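Local coordinates for protein FAD-binding oxidoreductase (Gulosibacter chungangensis, PDB 7PBI) that binds FAD and probably works as a flavin-dependent oxidoreductase, perhaps acting on D-lactate or a related substrate, at residues B[59-64]-B[109-114]. Sequence-based numbering, arbitrary orientation.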
ATOM      1  N   ILE B  59      31.422  -4.283  -6.990  1.00 39.61           N
ATOM      2  CA  ILE B  59      31.558  -2.979  -7.698  1.00 39.03           C
ATOM      3  C   ILE B  59      30.927  -1.915  -6.807  1.00 37.90           C
ATOM      4  O   ILE B  59      29.896  -2.209  -6.189  1.00 40.97           O
ATOM      5  CB  ILE B  59      30.924  -3.030  -9.105  1.00 38.48           C
ATOM      6  CG1 ILE B  59      31.575  -4.111  -9.967  1.00 38.67           C
ATOM      7  CG2 ILE B  59      30.990  -1.674  -9.791  1.00 39.82           C
ATOM      8  CD1 ILE B  59      30.923  -4.277 -11.311  1.00 41.02           C
ATOM      9  N   TRP B  60      31.548  -0.744  -6.733  1.00 36.73           N
ATOM     10  CA  TRP B  60      31.056   0.404  -5.937  1.00 39.07           C
ATOM     11  C   TRP B  60      30.712   1.528  -6.897  1.00 38.84           C
ATOM     12  O   TRP B  60      31.526   2.403  -7.171  1.00 40.20           O
ATOM     13  CB  TRP B  60      32.071   0.820  -4.877  1.00 41.33           C
ATOM     14  CG  TRP B  60      32.433  -0.325  -3.990  1.00 43.16           C
ATOM     15  CD1 TRP B  60      31.588  -1.285  -3.526  1.00 45.93           C
ATOM     16  CD2 TRP B  60      33.738  -0.660  -3.490  1.00 44.99           C
ATOM     17  NE1 TRP B  60      32.271  -2.186  -2.753  1.00 49.22           N
ATOM     18  CE2 TRP B  60      33.590  -1.829  -2.711  1.00 45.16           C
ATOM     19  CE3 TRP B  60      35.009  -0.094  -3.624  1.00 43.78           C
ATOM     20  CZ2 TRP B  60      34.664  -2.440  -2.072  1.00 43.66           C
ATOM     21  CZ3 TRP B  60      36.071  -0.694  -2.981  1.00 43.14           C
ATOM     22  CH2 TRP B  60      35.898  -1.847  -2.217  1.00 42.03           C
ATOM     23  N   PRO B  61      29.492   1.507  -7.463  1.00 38.28           N
ATOM     24  CA  PRO B  61      29.003   2.646  -8.222  1.00 37.92           C
ATOM     25  C   PRO B  61      28.983   3.888  -7.333  1.00 39.86           C
ATOM     26  O   PRO B  61      28.858   3.720  -6.125  1.00 46.64           O
ATOM     27  CB  PRO B  61      27.589   2.243  -8.629  1.00 38.51           C
ATOM     28  CG  PRO B  61      27.220   1.125  -7.676  1.00 39.33           C
ATOM     29  CD  PRO B  61      28.518   0.409  -7.387  1.00 39.10           C
ATOM     30  N   GLY B  62      29.100   5.068  -7.951  1.00 38.98           N
ATOM     31  CA  GLY B  62      29.080   6.387  -7.286  1.00 37.54           C
ATOM     32  C   GLY B  62      27.930   7.271  -7.751  1.00 35.39           C
ATOM     33  O   GLY B  62      27.930   8.458  -7.413  1.00 34.02           O
ATOM     34  N   SER B  63      26.987   6.742  -8.523  1.00 35.54           N
ATOM     35  CA  SER B  63      25.873   7.531  -9.105  1.00 37.80           C
ATOM     36  C   SER B  63      24.917   6.603  -9.856  1.00 41.54           C
ATOM     37  O   SER B  63      25.334   5.490 -10.242  1.00 44.48           O
ATOM     38  CB  SER B  63      26.384   8.624 -10.012  1.00 37.19           C
ATOM     39  OG  SER B  63      26.982   8.089 -11.185  1.00 36.45           O
ATOM     40  N   THR B  64      23.678   7.053 -10.050  1.00 43.93           N
ATOM     41  CA  THR B  64      22.641   6.360 -10.853  1.00 43.90           C
ATOM     42  C   THR B  64      23.228   5.979 -12.213  1.00 45.83           C
ATOM     43  O   THR B  64      23.041   4.842 -12.685  1.00 44.81           O
ATOM     44  CB  THR B  64      21.437   7.280 -11.053  1.00 41.14           C
ATOM     45  OG1 THR B  64      20.948   7.542  -9.738  1.00 39.34           O
ATOM     46  CG2 THR B  64      20.378   6.664 -11.942  1.00 41.31           C
ATOM     47  N   LYS B 109      28.135   2.084  -0.410  1.00 39.55           N
ATOM     48  CA  LYS B 109      29.498   2.533  -0.018  1.00 43.76           C
ATOM     49  C   LYS B 109      29.678   3.997  -0.452  1.00 42.30           C
ATOM     50  O   LYS B 109      30.165   4.786   0.369  1.00 41.81           O
ATOM     51  CB  LYS B 109      30.616   1.620  -0.537  1.00 48.32           C
ATOM     52  CG  LYS B 109      31.996   1.924   0.053  1.00 53.25           C
ATOM     53  CD  LYS B 109      33.097   0.891  -0.219  1.00 59.39           C
ATOM     54  CE  LYS B 109      33.087  -0.317   0.706  1.00 66.86           C
ATOM     55  NZ  LYS B 109      33.629  -0.033   2.063  1.00 65.45           N
ATOM     56  N   ARG B 110      29.258   4.372  -1.661  1.00 41.10           N
ATOM     57  CA  ARG B 110      29.439   5.764  -2.165  1.00 39.72           C
ATOM     58  C   ARG B 110      28.093   6.481  -2.321  1.00 41.42           C
ATOM     59  O   ARG B 110      28.087   7.721  -2.228  1.00 42.78           O
ATOM     60  CB  ARG B 110      30.217   5.763  -3.480  1.00 37.45           C
ATOM     61  CG  ARG B 110      31.549   5.038  -3.371  1.00 36.98           C
ATOM     62  CD  ARG B 110      32.159   4.759  -4.722  1.00 37.00           C
ATOM     63  NE  ARG B 110      32.496   6.005  -5.390  1.00 37.85           N
ATOM     64  CZ  ARG B 110      32.472   6.205  -6.704  1.00 37.43           C
ATOM     65  NH1 ARG B 110      32.104   5.241  -7.533  1.00 38.47           N
ATOM     66  NH2 ARG B 110      32.797   7.390  -7.186  1.00 38.00           N
ATOM     67  N   MET B 111      26.995   5.770  -2.582  1.00 41.28           N
ATOM     68  CA  MET B 111      25.690   6.448  -2.762  1.00 42.67           C
ATOM     69  C   MET B 111      24.980   6.454  -1.408  1.00 41.03           C
ATOM     70  O   MET B 111      24.075   5.612  -1.196  1.00 45.18           O
ATOM     71  CB  MET B 111      24.838   5.771  -3.839  1.00 46.66           C
ATOM     72  CG  MET B 111      25.157   6.225  -5.251  1.00 48.96           C
ATOM     73  SD  MET B 111      24.374   5.135  -6.475  1.00 54.45           S
ATOM     74  CE  MET B 111      25.508   3.751  -6.366  1.00 48.76           C
ATOM     75  N   ASN B 112      25.375   7.375  -0.526  1.00 37.32           N
ATOM     76  CA  ASN B 112      24.990   7.336   0.909  1.00 37.17           C
ATOM     77  C   ASN B 112      24.584   8.705   1.459  1.00 38.92           C
ATOM     78  O   ASN B 112      24.701   8.882   2.673  1.00 40.73           O
ATOM     79  CB  ASN B 112      26.156   6.832   1.741  1.00 37.24           C
ATOM     80  CG  ASN B 112      27.334   7.789   1.745  1.00 38.36           C
ATOM     81  OD1 ASN B 112      27.291   8.886   1.181  1.00 35.92           O
ATOM     82  ND2 ASN B 112      28.409   7.367   2.383  1.00 40.98           N
ATOM     83  N   ARG B 113      24.129   9.630   0.614  1.00 42.50           N
ATOM     84  CA  ARG B 113      23.732  10.997   1.028  1.00 42.45           C
ATOM     85  C   ARG B 113      22.271  10.956   1.468  1.00 38.87           C
ATOM     86  O   ARG B 113      21.487  10.242   0.825  1.00 34.04           O
ATOM     87  CB  ARG B 113      23.901  11.994  -0.123  1.00 46.39           C
ATOM     88  CG  ARG B 113      25.337  12.171  -0.594  1.00 51.63           C
ATOM     89  CD  ARG B 113      25.441  12.754  -1.998  1.00 56.65           C
ATOM     90  NE  ARG B 113      26.815  12.716  -2.508  1.00 62.44           N
ATOM     91  CZ  ARG B 113      27.393  11.677  -3.131  1.00 63.86           C
ATOM     92  NH1 ARG B 113      26.722  10.558  -3.359  1.00 63.29           N
ATOM     93  NH2 ARG B 113      28.651  11.770  -3.539  1.00 62.90           N
ATOM     94  N   VAL B 114      21.937  11.685   2.530  1.00 37.69           N
ATOM     95  CA  VAL B 114      20.545  12.150   2.788  1.00 39.96           C
ATOM     96  C   VAL B 114      20.290  13.337   1.868  1.00 38.94           C
ATOM     97  O   VAL B 114      20.983  14.337   2.027  1.00 45.16           O
ATOM     98  CB  VAL B 114      20.330  12.561   4.252  1.00 41.57           C
ATOM     99  CG1 VAL B 114      18.951  13.194   4.435  1.00 39.96           C
ATOM    100  CG2 VAL B 114      20.551  11.377   5.188  1.00 42.43           C
TER
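Trp60 and Gly62, in the irregular segment 59-64, lie against Lys109 and Arg110 of the equally irregular 109-114, closest at Gly62 and Arg110, whose CA atoms are 5.2 Å apart. No backbone hydrogen bond joins the loops, so side chains of 109-114 make the connection. Lys109 lays its aliphatic chain over one face of the Trp60 indole, CD standing 3.6 Å above the ring plane in a CH-pi contact; CE also lies over the ring, and the turn at chi4 (-76°) lifts NZ to 5.2 Å from the centroid of the Trp60 six-membered ring, at most a weak cation-pi attraction. Arg110 reaches back along the 59-64 backbone. Its NH1 donates to Trp60 O (2.9 Å, 158° at the hydrogen), with the oxygen at the edge of the guanidinium and in its plane, while Gly62 CA sits over one face, toward the rim, 3.4 Å from Arg110 CZ. A leucine in place of Arg110 would probably leave Trp60 O without this donor and take the flat group away from Gly62 CA. Met111, bent at chi3 (-77°), tucks its methyl CE against Pro61 CG and brings SD to 3.7 Å from Ser63 N; the Met111 side chain is about 8 Å from the bound FAD. Within the FAD-binding domain, the contact thus packs the loop leading from strand 57-59 into helix 64-77, where Ser63 is the N-cap, against the connection from strand 103-106 to strand 114-118; Val67 of the helix touches both Pro61 and Met111.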